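Local coordinates for protein CRISPR-associated endonuclease Cas9 (Campylobacter jejuni subsp. jejuni serotype O:2, PDB 5X2H) that cleaves invading DNA matched by its guide RNA, as the RNA-directed, two-nuclease effector of a bacterial CRISPR immune system, at residues R70-K75 against L129-R135; L374-L378 against I388-S392. All blocks are in the same frame, centred on the assembly; numbering follows the deposited sequence.

Contact 1 (R70-K75 against L129-R135); sequences RLNHLK and LHIAKRR. With nucleotides of chain B.
Leu129 meets Leu71, Leu74 and Lys75 where helix 121-133 lies nearly antiparallel to the long arginine-rich bridge helix of Cas9 (51-82), the short segments crossing at 160° with axes 10.4 Å apart. Its methyl CD2 points into the angle between Leu74 CB, at 4.0 Å, and Lys75 CG, so the lysine contributes its aliphatic stem here while its NZ goes on to an RNA phosphate and to Tyr89 O. His130 faces the other way and serves the guide RNA: its NE2 donates a nearly straight bond (168°) to OP1 of A44 of chain B, 2.8 Å away. One turn on from Leu129, Ala132 turns its CB toward the bridge helix, 3.5 Å from Leu74 CD1, a tight contact, with Leu71 CD2 on its flank. The backbone around Lys133 N passes over that same Leu71 methyl, and the extended stem of Lys133 carries NZ to an RNA phosphate. Arg134, where helical geometry ends, sends NH2 to OP2 of A45 of chain B at 2.9 Å. Arg135 then swings back over the bridge helix. Its guanidinium stacks face to face on that of Arg70, the planes only 4° from parallel and the centres separated by 3.7 Å, a pairing of like charges probably tolerated because Arg135 NE and NH2 hold RNA phosphate and NH1 bonds the carbonyls of Ala236 and Tyr238. Two waters in the Arg70 guanidinium plane, at NE and NH1, both reach Ala132 O; the first lies 2.8 Å from Arg70 NE.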
ATOM      1  N   ARG A  70     -18.544  19.186  -3.771  1.00 39.98           N
ATOM      2  CA  ARG A  70     -19.760  18.888  -4.516  1.00 39.83           C
ATOM      3  C   ARG A  70     -20.981  19.491  -3.831  1.00 40.92           C
ATOM      4  O   ARG A  70     -21.880  20.017  -4.499  1.00 40.20           O
ATOM      5  CB  ARG A  70     -19.902  17.372  -4.670  1.00 40.57           C
ATOM      6  CG  ARG A  70     -20.969  16.920  -5.640  1.00 42.09           C
ATOM      7  CD  ARG A  70     -20.754  15.472  -6.063  1.00 37.31           C
ATOM      8  NE  ARG A  70     -20.834  14.547  -4.939  1.00 39.37           N
ATOM      9  CZ  ARG A  70     -19.803  13.858  -4.459  1.00 37.06           C
ATOM     10  NH1 ARG A  70     -19.974  13.036  -3.432  1.00 36.09           N
ATOM     11  NH2 ARG A  70     -18.603  13.979  -5.015  1.00 32.75           N
ATOM     12  N   LEU A  71     -21.020  19.441  -2.495  1.00 37.21           N
ATOM     13  CA  LEU A  71     -22.116  20.065  -1.761  1.00 39.09           C
ATOM     14  C   LEU A  71     -22.013  21.584  -1.799  1.00 41.38           C
ATOM     15  O   LEU A  71     -23.033  22.276  -1.908  1.00 43.17           O
ATOM     16  CB  LEU A  71     -22.139  19.561  -0.316  1.00 37.63           C
ATOM     17  CG  LEU A  71     -22.546  18.096  -0.138  1.00 38.88           C
ATOM     18  CD1 LEU A  71     -22.455  17.663   1.322  1.00 38.74           C
ATOM     19  CD2 LEU A  71     -23.948  17.876  -0.674  1.00 42.18           C
ATOM     20  N   ASN A  72     -20.794  22.125  -1.703  1.00 39.19           N
ATOM     21  CA  ASN A  72     -20.614  23.569  -1.828  1.00 39.87           C
ATOM     22  C   ASN A  72     -21.087  24.061  -3.189  1.00 43.56           C
ATOM     23  O   ASN A  72     -21.705  25.128  -3.293  1.00 44.50           O
ATOM     24  CB  ASN A  72     -19.147  23.941  -1.611  1.00 39.31           C
ATOM     25  CG  ASN A  72     -18.755  23.947  -0.142  1.00 41.93           C
ATOM     26  OD1 ASN A  72     -19.569  23.660   0.735  1.00 40.34           O
ATOM     27  ND2 ASN A  72     -17.496  24.281   0.131  1.00 41.34           N
ATOM     28  N   HIS A  73     -20.801  23.297  -4.245  1.00 45.91           N
ATOM     29  CA  HIS A  73     -21.236  23.687  -5.581  1.00 46.47           C
ATOM     30  C   HIS A  73     -22.756  23.764  -5.661  1.00 46.30           C
ATOM     31  O   HIS A  73     -23.308  24.706  -6.240  1.00 49.23           O
ATOM     32  CB  HIS A  73     -20.684  22.704  -6.612  1.00 40.55           C
ATOM     33  CG  HIS A  73     -20.768  23.192  -8.026  1.00 42.56           C
ATOM     34  ND1 HIS A  73     -20.029  22.636  -9.046  1.00 41.59           N
ATOM     35  CD2 HIS A  73     -21.502  24.181  -8.588  1.00 43.74           C
ATOM     36  CE1 HIS A  73     -20.302  23.262 -10.177  1.00 43.17           C
ATOM     37  NE2 HIS A  73     -21.192  24.205  -9.926  1.00 44.49           N
ATOM     38  N   LEU A  74     -23.449  22.790  -5.072  1.00 46.89           N
ATOM     39  CA  LEU A  74     -24.908  22.831  -5.069  1.00 46.32           C
ATOM     40  C   LEU A  74     -25.422  23.988  -4.224  1.00 48.44           C
ATOM     41  O   LEU A  74     -26.389  24.659  -4.605  1.00 49.90           O
ATOM     42  CB  LEU A  74     -25.466  21.502  -4.570  1.00 42.45           C
ATOM     43  CG  LEU A  74     -25.110  20.308  -5.450  1.00 42.27           C
ATOM     44  CD1 LEU A  74     -25.535  19.028  -4.785  1.00 40.84           C
ATOM     45  CD2 LEU A  74     -25.758  20.435  -6.809  1.00 43.16           C
ATOM     46  N   LYS A  75     -24.782  24.243  -3.077  1.00 46.41           N
ATOM     47  CA  LYS A  75     -25.173  25.382  -2.253  1.00 47.73           C
ATOM     48  C   LYS A  75     -25.012  26.695  -3.009  1.00 51.27           C
ATOM     49  O   LYS A  75     -25.807  27.622  -2.817  1.00 53.23           O
ATOM     50  CB  LYS A  75     -24.359  25.399  -0.957  1.00 44.71           C
ATOM     51  CG  LYS A  75     -24.700  24.257  -0.003  1.00 44.86           C
ATOM     52  CD  LYS A  75     -23.729  24.177   1.171  1.00 41.55           C
ATOM     53  CE  LYS A  75     -24.067  23.002   2.082  1.00 40.63           C
ATOM     54  NZ  LYS A  75     -23.074  22.816   3.181  1.00 39.53           N
ATOM     55  N   LEU A 129     -29.963  18.952  -1.129  1.00 46.84           N
ATOM     56  CA  LEU A 129     -28.733  18.694  -0.392  1.00 46.59           C
ATOM     57  C   LEU A 129     -28.777  17.351   0.325  1.00 47.64           C
ATOM     58  O   LEU A 129     -27.739  16.697   0.468  1.00 48.89           O
ATOM     59  CB  LEU A 129     -28.472  19.830   0.596  1.00 47.45           C
ATOM     60  CG  LEU A 129     -28.231  21.185  -0.073  1.00 46.15           C
ATOM     61  CD1 LEU A 129     -28.213  22.325   0.938  1.00 44.35           C
ATOM     62  CD2 LEU A 129     -26.936  21.154  -0.875  1.00 43.58           C
ATOM     63  N   HIS A 130     -29.961  16.917   0.765  1.00 46.53           N
ATOM     64  CA  HIS A 130     -30.055  15.645   1.474  1.00 45.31           C
ATOM     65  C   HIS A 130     -29.823  14.468   0.535  1.00 44.99           C
ATOM     66  O   HIS A 130     -29.111  13.520   0.885  1.00 44.13           O
ATOM     67  CB  HIS A 130     -31.413  15.522   2.161  1.00 46.70           C
ATOM     68  CG  HIS A 130     -31.541  14.307   3.026  1.00 48.14           C
ATOM     69  ND1 HIS A 130     -32.436  13.292   2.757  1.00 49.83           N
ATOM     70  CD2 HIS A 130     -30.884  13.941   4.151  1.00 46.50           C
ATOM     71  CE1 HIS A 130     -32.326  12.356   3.683  1.00 48.89           C
ATOM     72  NE2 HIS A 130     -31.390  12.725   4.540  1.00 46.70           N
ATOM     73  N   ILE A 131     -30.421  14.506  -0.658  1.00 44.98           N
ATOM     74  CA  ILE A 131     -30.214  13.434  -1.627  1.00 44.18           C
ATOM     75  C   ILE A 131     -28.763  13.405  -2.089  1.00 42.56           C
ATOM     76  O   ILE A 131     -28.176  12.332  -2.283  1.00 43.47           O
ATOM     77  CB  ILE A 131     -31.184  13.598  -2.814  1.00 47.87           C
ATOM     78  CG1 ILE A 131     -32.629  13.356  -2.367  1.00 45.89           C
ATOM     79  CG2 ILE A 131     -30.803  12.668  -3.962  1.00 43.84           C
ATOM     80  CD1 ILE A 131     -33.646  13.509  -3.483  1.00 47.79           C
ATOM     81  N   ALA A 132     -28.152  14.578  -2.247  1.00 41.49           N
ATOM     82  CA  ALA A 132     -26.810  14.651  -2.808  1.00 40.22           C
ATOM     83  C   ALA A 132     -25.733  14.218  -1.823  1.00 40.41           C
ATOM     84  O   ALA A 132     -24.689  13.709  -2.245  1.00 42.25           O
ATOM     85  CB  ALA A 132     -26.526  16.071  -3.292  1.00 41.61           C
ATOM     86  N   LYS A 133     -25.955  14.410  -0.519  1.00 41.41           N
ATOM     87  CA  LYS A 133     -24.927  14.056   0.457  1.00 38.34           C
ATOM     88  C   LYS A 133     -24.693  12.551   0.495  1.00 36.74           C
ATOM     89  O   LYS A 133     -23.548  12.099   0.599  1.00 35.19           O
ATOM     90  CB  LYS A 133     -25.305  14.575   1.844  1.00 39.91           C
ATOM     91  CG  LYS A 133     -24.279  14.221   2.908  1.00 39.71           C
ATOM     92  CD  LYS A 133     -24.425  15.062   4.159  1.00 44.02           C
ATOM     93  CE  LYS A 133     -23.246  14.816   5.094  1.00 43.51           C
ATOM     94  NZ  LYS A 133     -23.428  15.457   6.423  1.00 40.91           N
ATOM     95  N   ARG A 134     -25.764  11.760   0.414  1.00 37.75           N
ATOM     96  CA  ARG A 134     -25.677  10.298   0.388  1.00 39.56           C
ATOM     97  C   ARG A 134     -26.438   9.826  -0.846  1.00 42.72           C
ATOM     98  O   ARG A 134     -27.608   9.445  -0.767  1.00 44.80           O
ATOM     99  CB  ARG A 134     -26.218   9.688   1.684  1.00 38.79           C
ATOM    100  CG  ARG A 134     -25.263   9.848   2.863  1.00 40.14           C
ATOM    101  CD  ARG A 134     -25.886   9.401   4.178  1.00 42.65           C
ATOM    102  NE  ARG A 134     -26.989  10.268   4.578  1.00 42.30           N
ATOM    103  CZ  ARG A 134     -26.834  11.443   5.181  1.00 43.33           C
ATOM    104  NH1 ARG A 134     -25.617  11.896   5.454  1.00 35.92           N
ATOM    105  NH2 ARG A 134     -27.899  12.165   5.510  1.00 40.44           N
ATOM    106  N   ARG A 135     -25.756   9.849  -1.991  1.00 43.65           N
ATOM    107  CA  ARG A 135     -26.386   9.578  -3.277  1.00 46.65           C
ATOM    108  C   ARG A 135     -26.485   8.092  -3.597  1.00 47.42           C
ATOM    109  O   ARG A 135     -26.972   7.743  -4.676  1.00 49.49           O
ATOM    110  CB  ARG A 135     -25.627  10.304  -4.395  1.00 45.44           C
ATOM    111  CG  ARG A 135     -24.141   9.992  -4.458  1.00 43.93           C
ATOM    112  CD  ARG A 135     -23.442  10.810  -5.541  1.00 47.32           C
ATOM    113  NE  ARG A 135     -22.021  10.486  -5.644  1.00 46.30           N
ATOM    114  CZ  ARG A 135     -21.179  11.061  -6.497  1.00 49.43           C
ATOM    115  NH1 ARG A 135     -21.609  12.003  -7.330  1.00 51.49           N
ATOM    116  NH2 ARG A 135     -19.902  10.695  -6.517  1.00 47.52           N
TER
ATOM    117  P     A B  63     -16.401  26.621  -3.380  1.00 46.75           P
ATOM    118  OP1   A B  63     -16.937  27.916  -2.895  1.00 44.06           O
ATOM    119  OP2   A B  63     -15.937  25.609  -2.396  1.00 45.29           O
ATOM    120  O5'   A B  63     -17.491  25.924  -4.315  1.00 44.52           O
ATOM    121  C5'   A B  63     -17.233  24.660  -4.916  1.00 42.16           C
ATOM    122  C4'   A B  63     -17.439  24.693  -6.411  1.00 44.51           C
ATOM    123  O4'   A B  63     -18.693  25.367  -6.700  1.00 47.96           O
ATOM    124  C3'   A B  63     -16.400  25.464  -7.221  1.00 44.79           C
ATOM    125  O3'   A B  63     -15.239  24.723  -7.581  1.00 46.54           O
ATOM    126  C2'   A B  63     -17.184  25.915  -8.450  1.00 46.19           C
ATOM    127  O2'   A B  63     -17.269  24.869  -9.408  1.00 46.81           O
ATOM    128  C1'   A B  63     -18.573  26.149  -7.868  1.00 45.81           C
ATOM    129  N9    A B  63     -18.798  27.563  -7.517  1.00 45.99           N
ATOM    130  C8    A B  63     -18.006  28.386  -6.752  1.00 46.97           C
ATOM    131  N7    A B  63     -18.481  29.600  -6.619  1.00 49.81           N
ATOM    132  C5    A B  63     -19.667  29.571  -7.336  1.00 45.55           C
ATOM    133  C6    A B  63     -20.641  30.549  -7.575  1.00 49.47           C
ATOM    134  N6    A B  63     -20.560  31.789  -7.091  1.00 51.69           N
ATOM    135  N1    A B  63     -21.705  30.205  -8.336  1.00 50.55           N
ATOM    136  C2    A B  63     -21.773  28.955  -8.815  1.00 46.46           C
ATOM    137  N3    A B  63     -20.918  27.946  -8.657  1.00 48.02           N
ATOM    138  C4    A B  63     -19.878  28.325  -7.895  1.00 48.13           C
ATOM    139  P     A B  45     -28.453  16.390   5.794  1.00 47.15           P
ATOM    140  OP1   A B  45     -28.708  16.784   4.386  1.00 48.92           O
ATOM    141  OP2   A B  45     -27.903  15.045   6.095  1.00 41.56           O
ATOM    142  O5'   A B  45     -27.505  17.489   6.447  1.00 42.76           O
ATOM    143  C5'   A B  45     -27.782  18.869   6.264  1.00 43.99           C
ATOM    144  C4'   A B  45     -26.994  19.733   7.216  1.00 48.90           C
ATOM    145  O4'   A B  45     -27.378  19.450   8.588  1.00 49.15           O
ATOM    146  C3'   A B  45     -25.488  19.542   7.213  1.00 47.95           C
ATOM    147  O3'   A B  45     -24.846  20.189   6.127  1.00 45.73           O
ATOM    148  C2'   A B  45     -25.092  20.089   8.579  1.00 48.15           C
ATOM    149  O2'   A B  45     -25.095  21.508   8.574  1.00 43.88           O
ATOM    150  C1'   A B  45     -26.263  19.612   9.439  1.00 48.29           C
ATOM    151  N9    A B  45     -25.968  18.321  10.083  1.00 45.72           N
ATOM    152  C8    A B  45     -26.249  17.059   9.621  1.00 44.51           C
ATOM    153  N7    A B  45     -25.850  16.104  10.425  1.00 42.67           N
ATOM    154  C5    A B  45     -25.262  16.786  11.480  1.00 44.20           C
ATOM    155  C6    A B  45     -24.640  16.342  12.659  1.00 43.42           C
ATOM    156  N6    A B  45     -24.508  15.051  12.982  1.00 39.75           N
ATOM    157  N1    A B  45     -24.160  17.283  13.503  1.00 41.11           N
ATOM    158  C2    A B  45     -24.298  18.576  13.177  1.00 43.58           C
ATOM    159  N3    A B  45     -24.861  19.115  12.096  1.00 43.74           N
ATOM    160  C4    A B  45     -25.326  18.152  11.281  1.00 43.75           C
ATOM    161  P     A B  44     -30.870  11.690   8.299  1.00 45.82           P
ATOM    162  OP1   A B  44     -30.939  11.279   6.876  1.00 47.91           O
ATOM    163  OP2   A B  44     -29.846  11.077   9.180  1.00 46.71           O
ATOM    164  O5'   A B  44     -30.665  13.268   8.349  1.00 47.02           O
ATOM    165  C5'   A B  44     -31.599  14.143   7.732  1.00 46.48           C
ATOM    166  C4'   A B  44     -31.379  15.571   8.164  1.00 49.15           C
ATOM    167  O4'   A B  44     -31.545  15.691   9.601  1.00 47.04           O
ATOM    168  C3'   A B  44     -29.991  16.128   7.902  1.00 47.48           C
ATOM    169  O3'   A B  44     -29.845  16.575   6.568  1.00 49.06           O
ATOM    170  C2'   A B  44     -29.869  17.244   8.934  1.00 51.14           C
ATOM    171  O2'   A B  44     -30.521  18.421   8.481  1.00 53.71           O
ATOM    172  C1'   A B  44     -30.664  16.671  10.109  1.00 52.27           C
ATOM    173  N9    A B  44     -29.803  16.051  11.138  1.00 49.93           N
ATOM    174  C8    A B  44     -29.558  14.716  11.347  1.00 49.89           C
ATOM    175  N7    A B  44     -28.754  14.475  12.357  1.00 49.05           N
ATOM    176  C5    A B  44     -28.455  15.736  12.853  1.00 51.46           C
ATOM    177  C6    A B  44     -27.655  16.168  13.929  1.00 52.20           C
ATOM    178  N6    A B  44     -26.978  15.344  14.734  1.00 53.14           N
ATOM    179  N1    A B  44     -27.566  17.497  14.155  1.00 52.07           N
ATOM    180  C2    A B  44     -28.245  18.327  13.354  1.00 54.61           C
ATOM    181  N3    A B  44     -29.030  18.043  12.316  1.00 54.54           N
ATOM    182  C4    A B  44     -29.095  16.715  12.114  1.00 51.58           C
TER
HETATM  183  O   HOH W   1     -22.333  12.638  -1.967  1.00 34.45           O
HETATM  184  O   HOH W   2     -23.525  14.769  -4.405  1.00 39.94           O

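Contact 2 (L374-L378 against I388-S392); sequences LKKAL and IDSLS
Leu378 lodges its CD1 methyl in a notch formed by Ile388, Leu391 and Ser392. The two short helices, 371-379 and 385-391, are successive in the chain and form a helical hairpin: Lys375 lies beside Ser392 at one end and Leu378 beside Ile388 at the other, so they run in opposite senses. The side chains of Leu378 and Leu391 slant across one another, with Leu378 CD1 3.8 Å from Leu391 CB. From the flank, Ile388 brings in its CG2 branch, which is anti to the backbone N and comes 4.1 Å from Leu378 CD1. Leu374, one turn earlier, lays CD2 against the backbone of Ser392, 3.8 Å from its CA. Beyond the leucines, Ile361 of helix 355-367 closes over Leu378 and Leu391.

Lys375 takes the outer side. Its CG passes 3.2 Å from Ser392 OG, and a bend in the last torsion (chi4 -65°) turns NZ toward Asp389, whose OD1 it meets in a long, 3.5 Å salt bridge. That same oxygen accepts a hydrogen bond from Gln385 NE2, one turn back in its helix. Lys375 CG and Leu378 CD1 hem in the serine hydroxyl. Ser392 OG makes a weak 3.3 Å bond back to Ile388 O. No hydrogen bond joins the two segments, which implies that pairing depends mainly on van der Waals fit of the methyls and of the lysine stem against Ser392, the ion pair on the solvent side probably adding little.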
ATOM      1  N   LEU A 374     -11.487  10.420 -23.917  1.00 72.10           N
ATOM      2  CA  LEU A 374     -11.279   9.447 -24.984  1.00 70.59           C
ATOM      3  C   LEU A 374     -11.894   9.927 -26.294  1.00 72.80           C
ATOM      4  O   LEU A 374     -11.301   9.743 -27.363  1.00 75.79           O
ATOM      5  CB  LEU A 374     -11.855   8.090 -24.575  1.00 66.21           C
ATOM      6  CG  LEU A 374     -11.814   6.972 -25.620  1.00 67.05           C
ATOM      7  CD1 LEU A 374     -10.398   6.750 -26.148  1.00 59.79           C
ATOM      8  CD2 LEU A 374     -12.387   5.683 -25.044  1.00 62.23           C
ATOM      9  N   LYS A 375     -13.081  10.541 -26.231  1.00 72.66           N
ATOM     10  CA  LYS A 375     -13.675  11.130 -27.430  1.00 76.74           C
ATOM     11  C   LYS A 375     -12.741  12.156 -28.053  1.00 79.74           C
ATOM     12  O   LYS A 375     -12.538  12.165 -29.274  1.00 84.84           O
ATOM     13  CB  LYS A 375     -15.021  11.780 -27.099  1.00 80.81           C
ATOM     14  CG  LYS A 375     -16.148  10.814 -26.765  1.00 85.03           C
ATOM     15  CD  LYS A 375     -17.408  11.573 -26.368  1.00 90.08           C
ATOM     16  CE  LYS A 375     -18.494  10.639 -25.857  1.00 93.50           C
ATOM     17  NZ  LYS A 375     -18.984   9.724 -26.922  1.00 98.40           N
ATOM     18  N   LYS A 376     -12.156  13.027 -27.227  1.00 78.14           N
ATOM     19  CA  LYS A 376     -11.241  14.041 -27.741  1.00 80.64           C
ATOM     20  C   LYS A 376      -9.988  13.409 -28.335  1.00 80.96           C
ATOM     21  O   LYS A 376      -9.469  13.885 -29.350  1.00 86.73           O
ATOM     22  CB  LYS A 376     -10.873  15.024 -26.629  1.00 77.99           C
ATOM     23  N   ALA A 377      -9.486  12.337 -27.719  1.00 78.32           N
ATOM     24  CA  ALA A 377      -8.285  11.692 -28.239  1.00 77.07           C
ATOM     25  C   ALA A 377      -8.563  11.003 -29.569  1.00 78.11           C
ATOM     26  O   ALA A 377      -7.746  11.078 -30.494  1.00 77.76           O
ATOM     27  CB  ALA A 377      -7.741  10.693 -27.220  1.00 73.25           C
ATOM     28  N   LEU A 378      -9.707  10.321 -29.682  1.00 79.54           N
ATOM     29  CA  LEU A 378     -10.070   9.682 -30.943  1.00 79.63           C
ATOM     30  C   LEU A 378     -10.310  10.714 -32.040  1.00 86.33           C
ATOM     31  O   LEU A 378     -10.035  10.446 -33.215  1.00 90.01           O
ATOM     32  CB  LEU A 378     -11.315   8.805 -30.748  1.00 78.34           C
ATOM     33  CG  LEU A 378     -11.270   7.633 -29.751  1.00 75.41           C
ATOM     34  CD1 LEU A 378     -12.675   7.140 -29.413  1.00 74.48           C
ATOM     35  CD2 LEU A 378     -10.428   6.482 -30.281  1.00 75.56           C
ATOM     36  N   ILE A 388     -16.516   7.352 -33.553  1.00102.08           N
ATOM     37  CA  ILE A 388     -15.913   7.828 -32.308  1.00 96.46           C
ATOM     38  C   ILE A 388     -16.773   7.432 -31.116  1.00 95.25           C
ATOM     39  O   ILE A 388     -16.271   6.942 -30.098  1.00 92.92           O
ATOM     40  CB  ILE A 388     -15.689   9.350 -32.366  1.00 92.29           C
ATOM     41  CG1 ILE A 388     -14.652   9.687 -33.438  1.00 92.41           C
ATOM     42  CG2 ILE A 388     -15.259   9.888 -31.009  1.00 86.16           C
ATOM     43  CD1 ILE A 388     -14.336  11.159 -33.540  1.00 93.89           C
ATOM     44  N   ASP A 389     -18.087   7.639 -31.224  1.00 96.82           N
ATOM     45  CA  ASP A 389     -18.992   7.210 -30.164  1.00 99.82           C
ATOM     46  C   ASP A 389     -18.949   5.698 -29.988  1.00 96.49           C
ATOM     47  O   ASP A 389     -19.047   5.193 -28.863  1.00 91.44           O
ATOM     48  CB  ASP A 389     -20.418   7.676 -30.470  1.00108.61           C
ATOM     49  CG  ASP A 389     -20.518   9.180 -30.640  1.00114.71           C
ATOM     50  OD1 ASP A 389     -19.511   9.880 -30.395  1.00114.98           O
ATOM     51  OD2 ASP A 389     -21.603   9.663 -31.021  1.00118.73           O
ATOM     52  N   SER A 390     -18.799   4.962 -31.091  1.00 98.47           N
ATOM     53  CA  SER A 390     -18.715   3.507 -31.008  1.00 97.37           C
ATOM     54  C   SER A 390     -17.429   3.074 -30.315  1.00 92.44           C
ATOM     55  O   SER A 390     -17.454   2.238 -29.404  1.00 88.65           O
ATOM     56  CB  SER A 390     -18.805   2.896 -32.406  1.00 99.68           C
ATOM     57  OG  SER A 390     -19.980   3.318 -33.076  1.00104.80           O
ATOM     58  N   LEU A 391     -16.292   3.637 -30.733  1.00 91.82           N
ATOM     59  CA  LEU A 391     -15.017   3.288 -30.120  1.00 91.50           C
ATOM     60  C   LEU A 391     -14.919   3.760 -28.675  1.00 90.79           C
ATOM     61  O   LEU A 391     -14.138   3.194 -27.904  1.00 90.56           O
ATOM     62  CB  LEU A 391     -13.860   3.872 -30.934  1.00 93.49           C
ATOM     63  CG  LEU A 391     -13.684   3.384 -32.375  1.00 95.28           C
ATOM     64  CD1 LEU A 391     -12.444   4.007 -32.997  1.00 94.00           C
ATOM     65  CD2 LEU A 391     -13.607   1.866 -32.431  1.00 94.45           C
ATOM     66  N   SER A 392     -15.696   4.777 -28.290  1.00 90.36           N
ATOM     67  CA  SER A 392     -15.642   5.288 -26.925  1.00 86.20           C
ATOM     68  C   SER A 392     -16.292   4.347 -25.921  1.00 80.56           C
ATOM     69  O   SER A 392     -16.062   4.498 -24.717  1.00 76.58           O
ATOM     70  CB  SER A 392     -16.314   6.661 -26.842  1.00 90.60           C
ATOM     71  OG  SER A 392     -15.381   7.705 -27.052  1.00 94.15           O
TER

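In both contacts the two helical segments run in roughly opposite senses, yet they hold different elements. Contact 1 joins the bridge helix to helix 121-133, far along the chain, whereas contact 2 pairs two helices separated by a short turn. Their centres lie 31 Å apart and they do not touch. All touching residues of contact 1 are buried; contact 2 has a buried leucine-rich middle and a charged edge where lysine meets aspartate. The chemistry follows the surroundings: at 70-75 against 129-135 the apolar seam is flanked by basic groups committed to RNA phosphates, while 374-378 against 388-392, about 10 Å at its nearest atom from nucleic acid, balances its lysine with a carboxylate of the protein itself.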